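Local structure of cobalamin-binding protein (Desulfitobacterium hafniense, 4JGI) at residues E159-D162 and A163-E167; L152-D155 and S156-E159; E184-C187 and Q188-G191; K204-Q207 and R208-G211. The protein binds methylcobalamin and probably serves as the corrinoid carrier of an O-demethylase system, passing methyl groups between partner methyltransferases. All blocks are in the same frame, centred on the assembly; numbering follows the deposited sequence.

Contact 1: residues E159-D162 and A163-E167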
# COMPACT_ATOMS: atom_id res chain seq x y z
N GLU A 159 -12.21 9.17 15.53
CA GLU A 159 -12.16 8.51 16.81
C GLU A 159 -10.99 7.57 17.05
O GLU A 159 -10.41 7.47 18.16
CB GLU A 159 -13.45 7.74 17.05
CG GLU A 159 -14.66 8.67 17.11
CD GLU A 159 -15.98 7.93 16.98
OE1 GLU A 159 -15.97 6.69 16.72
OE2 GLU A 159 -17.04 8.59 17.17
N THR A 160 -10.58 6.86 15.99
CA THR A 160 -9.41 5.97 16.06
C THR A 160 -8.12 6.79 16.31
O THR A 160 -7.31 6.44 17.19
CB THR A 160 -9.25 5.19 14.77
OG1 THR A 160 -10.43 4.42 14.53
CG2 THR A 160 -8.08 4.26 14.81
N VAL A 161 -7.96 7.88 15.60
CA VAL A 161 -6.77 8.76 15.80
C VAL A 161 -6.77 9.33 17.21
O VAL A 161 -5.74 9.31 17.86
CB VAL A 161 -6.71 9.87 14.75
CG1 VAL A 161 -5.62 10.88 15.08
CG2 VAL A 161 -6.47 9.21 13.40
N ASP A 162 -7.94 9.73 17.65
CA ASP A 162 -8.07 10.35 19.00
C ASP A 162 -7.71 9.29 20.06
O ASP A 162 -7.03 9.57 21.09
CB ASP A 162 -9.44 10.86 19.24
CG ASP A 162 -9.72 12.14 18.47
OD1 ASP A 162 -8.74 12.73 17.95
OD2 ASP A 162 -10.92 12.61 18.45
N ALA A 163 -8.17 8.06 19.88
CA ALA A 163 -7.81 6.96 20.78
C ALA A 163 -6.33 6.63 20.80
O ALA A 163 -5.76 6.35 21.80
CB ALA A 163 -8.60 5.73 20.46
N LEU A 164 -5.68 6.69 19.65
CA LEU A 164 -4.23 6.48 19.58
C LEU A 164 -3.51 7.59 20.32
O LEU A 164 -2.46 7.32 20.97
CB LEU A 164 -3.76 6.38 18.13
CG LEU A 164 -4.32 5.12 17.39
CD1 LEU A 164 -3.99 5.33 15.90
CD2 LEU A 164 -3.68 3.86 17.93
N LYS A 165 -4.00 8.81 20.22
CA LYS A 165 -3.44 9.95 20.95
C LYS A 165 -3.61 9.71 22.48
O LYS A 165 -2.62 9.88 23.26
CB LYS A 165 -4.09 11.31 20.52
CG LYS A 165 -3.63 11.88 19.19
CD LYS A 165 -4.31 13.23 18.80
CE LYS A 165 -4.39 13.46 17.23
NZ LYS A 165 -5.31 14.44 16.37
N ALA A 166 -4.77 9.27 22.91
CA ALA A 166 -5.02 9.04 24.33
C ALA A 166 -4.14 7.96 24.95
O ALA A 166 -3.76 8.04 26.11
CB ALA A 166 -6.48 8.72 24.55
N GLU A 167 -3.79 6.97 24.14
CA GLU A 167 -2.99 5.87 24.58
C GLU A 167 -1.51 6.15 24.42
O GLU A 167 -0.75 5.26 24.69
CB GLU A 167 -3.35 4.60 23.76
CG GLU A 167 -4.78 4.16 23.99
CD GLU A 167 -5.10 3.95 25.49
OE1 GLU A 167 -4.27 3.39 26.27
OE2 GLU A 167 -6.16 4.44 25.98
O HOH W 1 -8.05 13.45 15.35
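The last turns of helix 151-166, the crossover helix between parallel strands 143-147 and 174-178 of the Rossmann-like cobalamin domain, bring V161 and D162 against K165. Four successive i to i+4 bonds carry the backbone, from A163 N to E159 O, L164 N to T160 O, K165 N to V161 O and A166 N to D162 O, all with N-H angles near 156°. On this frame the lysine does double duty. Its chain runs extended beyond CG and slants across V161, so that its far end, CE and NZ, passes beside a valine methyl, with K165 CE 3.6 Å from V161 CG1. That methyl lies opposite the backbone N (chi1 172°), which turns it toward the lysine. The ammonium group then reaches the aspartate indirectly: K165 NZ stands 4.1 Å from D162 OD1, beyond a salt bridge, and a water fills the step, donating to D162 OD1 at 2.8 Å and accepting from K165 NZ at 3.1 Å. The opposite charges are therefore linked through a solvent molecule, and their attraction is probably weaker than that of a direct pair. On the other flank L164 CG rests on its own turn, 3.3 Å from T160 O, while T160 packs on V129 and I132, and A163 on V129 and V133, of helix 129-139. The hydroxyl of T160 is bonded back to S156 O, which satisfies it inside the helix. E167, already outside the helix, forms a salt bridge with K137. Such an amphipathic helix end, largely apolar where it packs and with D162 and K165 on a more exposed side, is typical of beta-alpha-beta crossovers.

Contact 2: residues L152-D155 and S156-E159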
# COMPACT_ATOMS: atom_id res chain seq x y z
N LEU A 152 -20.38 8.28 8.89
CA LEU A 152 -20.13 7.63 10.19
C LEU A 152 -18.74 6.99 10.29
O LEU A 152 -18.09 6.96 11.37
CB LEU A 152 -21.17 6.53 10.42
CG LEU A 152 -21.41 5.92 11.79
CD1 LEU A 152 -22.17 6.96 12.61
CD2 LEU A 152 -22.20 4.59 11.74
N ALA A 153 -18.31 6.40 9.17
CA ALA A 153 -16.97 5.81 9.09
C ALA A 153 -15.92 6.89 9.19
O ALA A 153 -14.86 6.68 9.79
CB ALA A 153 -16.81 5.02 7.72
N LEU A 154 -16.11 7.99 8.53
CA LEU A 154 -15.14 9.07 8.58
C LEU A 154 -15.02 9.55 10.05
O LEU A 154 -13.89 9.86 10.55
CB LEU A 154 -15.46 10.18 7.62
CG LEU A 154 -15.69 9.75 6.17
CD1 LEU A 154 -16.04 10.99 5.37
CD2 LEU A 154 -14.44 9.01 5.68
N ASP A 155 -16.17 9.66 10.74
CA ASP A 155 -16.14 9.87 12.18
C ASP A 155 -15.34 8.81 12.97
O ASP A 155 -14.54 9.15 13.89
CB ASP A 155 -17.58 9.97 12.73
CG ASP A 155 -18.27 11.21 12.29
OD1 ASP A 155 -17.56 12.13 11.84
OD2 ASP A 155 -19.52 11.21 12.30
N SER A 156 -15.51 7.53 12.66
CA SER A 156 -14.77 6.49 13.33
C SER A 156 -13.25 6.63 13.05
O SER A 156 -12.44 6.26 13.88
CB SER A 156 -15.18 5.07 12.89
OG SER A 156 -16.51 4.81 13.17
N MET A 157 -12.87 7.10 11.87
CA MET A 157 -11.46 7.39 11.60
C MET A 157 -10.91 8.42 12.61
O MET A 157 -9.82 8.23 13.16
CB MET A 157 -11.17 7.88 10.20
CG MET A 157 -11.43 6.94 9.07
SD MET A 157 -11.13 7.75 7.49
CE MET A 157 -11.43 6.44 6.30
N ARG A 158 -11.67 9.49 12.80
CA ARG A 158 -11.27 10.53 13.77
C ARG A 158 -11.23 9.95 15.16
O ARG A 158 -10.24 10.22 15.89
CB ARG A 158 -12.26 11.67 13.69
CG ARG A 158 -11.89 12.79 14.67
CD ARG A 158 -12.78 14.02 14.59
NE ARG A 158 -14.17 13.67 14.47
CZ ARG A 158 -14.92 13.09 15.40
NH1 ARG A 158 -14.45 12.86 16.64
NH2 ARG A 158 -16.18 12.78 15.09
N GLU A 159 -12.21 9.17 15.53
CA GLU A 159 -12.16 8.51 16.81
C GLU A 159 -10.99 7.57 17.05
O GLU A 159 -10.41 7.47 18.16
CB GLU A 159 -13.45 7.74 17.05
CG GLU A 159 -14.66 8.67 17.11
CD GLU A 159 -15.98 7.93 16.98
OE1 GLU A 159 -15.97 6.69 16.72
OE2 GLU A 159 -17.04 8.59 17.17
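D155 and R158 are brought together by their torsions: D155 holds CG beside its backbone N (chi1 -69°), whereas R158 sends CG opposite its own N and then bends at chi3 (43°), folding the guanidinium back along the helix. The two side chains lie side by side, carboxylate and guanidinium planes 53° apart, and R158 NH2 comes within 3.6 Å of D155 OD1. This is a salt bridge at the long end of the range, one nitrogen to one oxygen. D155 O sits over one guanidinium face, yet its bond goes to the backbone, with E159 N at 2.8 Å and lying in the carbonyl plane. Inward, L154 and M157 lie alongside each other, pointing the same way, and L154 CD2 is 4.0 Å from M157 SD and equally far from M157 CE. The methionine reaches that methyl with a fully extended chain, close to S147 and G179 of the cobalamin site. With an alanine at M157, L154 CD2 would probably lose its sulfur and methyl partners, leaving a gap beside the leucine. S156 OG, by contrast, is bonded to E98 O, tying this turn to the loop after strand 91-96. D155 OD1 also has a long, weak ion pair with R189, and R158 another with D162. A long, single-atom salt bridge plus weak ion pairs probably gives a diffuse attraction that does not fix the guanidinium rigidly.

Contact 3: residues E184-C187 and Q188-G191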
# COMPACT_ATOMS: atom_id res chain seq x y z
N GLU A 184 -7.98 16.19 1.23
CA GLU A 184 -7.21 16.93 2.28
C GLU A 184 -8.11 17.41 3.41
O GLU A 184 -7.71 17.43 4.57
CB GLU A 184 -6.44 18.10 1.70
CG GLU A 184 -5.64 18.93 2.72
CD GLU A 184 -4.53 18.15 3.43
OE1 GLU A 184 -3.99 17.17 2.87
OE2 GLU A 184 -4.16 18.51 4.57
N ASN A 185 -9.34 17.83 3.09
CA ASN A 185 -10.27 18.27 4.12
C ASN A 185 -10.62 17.17 5.15
O ASN A 185 -10.64 17.37 6.36
CB ASN A 185 -11.54 18.85 3.50
CG ASN A 185 -12.56 19.23 4.57
OD1 ASN A 185 -12.39 20.22 5.28
ND2 ASN A 185 -13.61 18.44 4.68
N VAL A 186 -10.91 15.98 4.63
CA VAL A 186 -11.21 14.82 5.50
C VAL A 186 -9.90 14.44 6.28
O VAL A 186 -9.98 14.19 7.48
CB VAL A 186 -11.68 13.62 4.67
CG1 VAL A 186 -11.85 12.39 5.53
CG2 VAL A 186 -12.96 13.97 3.90
N CYS A 187 -8.75 14.52 5.65
CA CYS A 187 -7.50 14.15 6.27
C CYS A 187 -7.25 15.07 7.49
O CYS A 187 -6.94 14.61 8.58
CB CYS A 187 -6.36 14.25 5.28
SG CYS A 187 -4.74 13.81 5.89
N GLN A 188 -7.43 16.37 7.27
CA GLN A 188 -7.36 17.33 8.38
C GLN A 188 -8.38 17.11 9.52
O GLN A 188 -8.01 17.17 10.70
CB GLN A 188 -7.53 18.72 7.83
CG GLN A 188 -6.30 19.09 7.04
CD GLN A 188 -5.04 19.15 7.90
OE1 GLN A 188 -5.06 19.78 8.96
NE2 GLN A 188 -3.93 18.50 7.46
N ARG A 189 -9.60 16.79 9.18
CA ARG A 189 -10.62 16.58 10.19
C ARG A 189 -10.33 15.31 11.03
O ARG A 189 -10.51 15.25 12.25
CB ARG A 189 -12.02 16.46 9.56
CG ARG A 189 -13.13 16.41 10.61
CD ARG A 189 -14.48 16.82 9.99
NE ARG A 189 -14.64 16.29 8.63
CZ ARG A 189 -15.12 15.09 8.31
NH1 ARG A 189 -15.53 14.23 9.24
NH2 ARG A 189 -15.20 14.74 7.03
N VAL A 190 -9.82 14.30 10.36
CA VAL A 190 -9.45 13.07 10.99
C VAL A 190 -8.21 13.19 11.86
O VAL A 190 -8.08 12.47 12.87
CB VAL A 190 -9.31 11.92 9.93
CG1 VAL A 190 -8.60 10.70 10.48
CG2 VAL A 190 -10.67 11.59 9.39
N GLY A 191 -7.25 14.01 11.43
CA GLY A 191 -6.01 14.05 12.12
C GLY A 191 -4.98 13.10 11.58
O GLY A 191 -3.99 12.78 12.23
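V186 and V190 form the packed side of this short helix, E184 and Q188 its outer one. The valines stand one turn apart and point the same way, with V186 CG1 4.1 Å from V190 CG2, and V190 CG2 also leans on the backbone, 3.3 Å from V186 O. Both residues are buried, as is C187. On the exposed side the chains are bent to meet. E184 turns at chi2 (63°) and Q188 bends at its own chi2, crossing it at a slant, until Q188 NE2 donates to E184 OE2 over 2.9 Å. The bond is bent, 136° at the hydrogen, and the carboxylate oxygen lies out of the amide plane, so a single imperfect link joins these ends at the surface. R189 is looser still: R189 NH2 approaches V186 CG2 to 3.9 Å, and R189 NH1 has a long, weak ion pair with D155 OD1. At the C-terminal end G191, with positive phi (91°), makes the C-prime position of a Schellman motif, in which A192 N turns back to C187 O; G191 N bonds to the same oxygen at 2.9 Å, and weakly to Q188 O. A side chain at these angles would press on the preceding carbonyl. The helix thus stops here and the chain enters strand 194-195, where F195 meets E184 and C187, while V190 packs on M157 and V161 of helix 151-166.

Contact 4: residues K204-Q207 and R208-G211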
# COMPACT_ATOMS: atom_id res chain seq x y z
N LYS A 204 3.14 4.49 -2.48
CA LYS A 204 4.20 5.52 -2.68
C LYS A 204 4.41 6.30 -1.37
O LYS A 204 5.57 6.47 -0.93
CB LYS A 204 3.86 6.49 -3.79
CG LYS A 204 4.99 7.54 -4.00
CD LYS A 204 4.50 8.62 -4.98
CE LYS A 204 5.46 9.78 -5.22
NZ LYS A 204 5.24 10.62 -6.47
N ILE A 205 3.32 6.74 -0.79
CA ILE A 205 3.37 7.46 0.50
C ILE A 205 4.02 6.65 1.60
O ILE A 205 4.92 7.11 2.36
CB ILE A 205 2.01 8.02 0.89
CG1 ILE A 205 1.51 9.09 -0.06
CG2 ILE A 205 1.99 8.47 2.35
CD1 ILE A 205 0.03 9.35 -0.04
N CYS A 206 3.61 5.42 1.71
CA CYS A 206 4.05 4.56 2.76
C CYS A 206 5.55 4.19 2.61
O CYS A 206 6.30 4.13 3.59
CB CYS A 206 3.21 3.29 2.76
SG CYS A 206 1.51 3.48 3.37
N GLN A 207 5.94 3.99 1.37
CA GLN A 207 7.37 3.74 1.08
C GLN A 207 8.28 4.92 1.48
O GLN A 207 9.35 4.69 2.05
CB GLN A 207 7.59 3.39 -0.37
CG GLN A 207 7.08 2.02 -0.76
CD GLN A 207 7.93 0.81 -0.30
OE1 GLN A 207 8.55 0.77 0.76
NE2 GLN A 207 7.93 -0.22 -1.14
N ARG A 208 7.80 6.14 1.28
CA ARG A 208 8.52 7.33 1.71
C ARG A 208 8.66 7.37 3.23
O ARG A 208 9.70 7.81 3.75
CB ARG A 208 7.87 8.62 1.18
CG ARG A 208 7.96 8.78 -0.34
CD ARG A 208 7.24 9.94 -0.91
NE ARG A 208 7.72 10.16 -2.29
CZ ARG A 208 7.71 11.35 -2.91
NH1 ARG A 208 7.06 12.35 -2.36
NH2 ARG A 208 8.28 11.51 -4.13
N TRP A 209 7.60 6.98 3.97
CA TRP A 209 7.72 6.98 5.44
C TRP A 209 8.67 5.96 6.05
O TRP A 209 9.21 6.17 7.14
CB TRP A 209 6.32 6.72 5.94
CG TRP A 209 5.38 7.87 5.85
CD1 TRP A 209 5.68 9.23 5.84
CD2 TRP A 209 3.96 7.79 5.88
NE1 TRP A 209 4.54 9.96 5.84
CE2 TRP A 209 3.46 9.10 5.86
CE3 TRP A 209 3.04 6.72 5.88
CZ2 TRP A 209 2.11 9.39 5.86
CZ3 TRP A 209 1.70 7.02 5.89
CH2 TRP A 209 1.22 8.31 5.93
N VAL A 210 8.90 4.85 5.38
CA VAL A 210 9.69 3.80 5.96
C VAL A 210 11.10 3.74 5.37
O VAL A 210 11.36 4.43 4.41
CB VAL A 210 8.95 2.44 5.97
CG1 VAL A 210 7.58 2.66 6.58
CG2 VAL A 210 8.80 1.81 4.60
N GLY A 211 11.98 2.96 5.96
CA GLY A 211 13.42 3.01 5.58
C GLY A 211 14.21 1.70 5.62
O GLY A 211 14.88 1.38 6.61
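I205 and W209 meet by a CH-pi contact on the last turn of helix 199-209, which packs against the parallel sheet of the Rossmann-like domain. I205 CG2 lies 3.6 Å from the centroid of the six-membered ring of W209, only 11° off its normal, because that methyl is held opposite the backbone N and so projects over the indole face. C206 SG gives a more distant, oblique sulfur-aromatic contact with the same ring. Beside them K204 and R208 lie alongside each other, pointing the same way: K204 CE sits over one guanidinium face, toward its rim, 3.5 Å from R208 NH2, and the like charges of K204 NZ and R208 NH2 stand 3.9 Å apart, which probably costs some stability. In the next shell the ring is placed by K174 and I176 of strand 174-178 and by I143 of strand 143-147, which C206 and V210 also touch. Were W209 a serine, the I205 methyl is likely to lose its aromatic face, with a gap opened against I143 and I176. Backbone bonds R208 N to K204 O and W209 N to I205 O hold the turn. The helix ends here, V210 leaving helical angles: V210 N makes two weak bonds, to C206 O at 3.2 Å and to Q207 O at 3.4 Å.

How the contacts relate
All four contacts are local, between side chains about one turn apart on a helix, and they differ by what each helix rests on. Contacts 1 and 2 share E159 and helix 151-166, contact 2 nearer the cobalamin and contact 1 farther along; contact 3, on the neighbouring helix, touches both. V190 O lies 3.5 Å from V161 CB, and R189 O is 3.5 Å from R158 CD, so these three form one continuous layer, each partly buried with charged groups on a more exposed side. Contact 4 touches none of them and lies at the surface, although its tryptophan meets the sheet. Polar ends are joined by water in contact 1, a long salt bridge in contact 2 and an amide in contact 3; contact 4 combines aromatic packing with two like charges side by side.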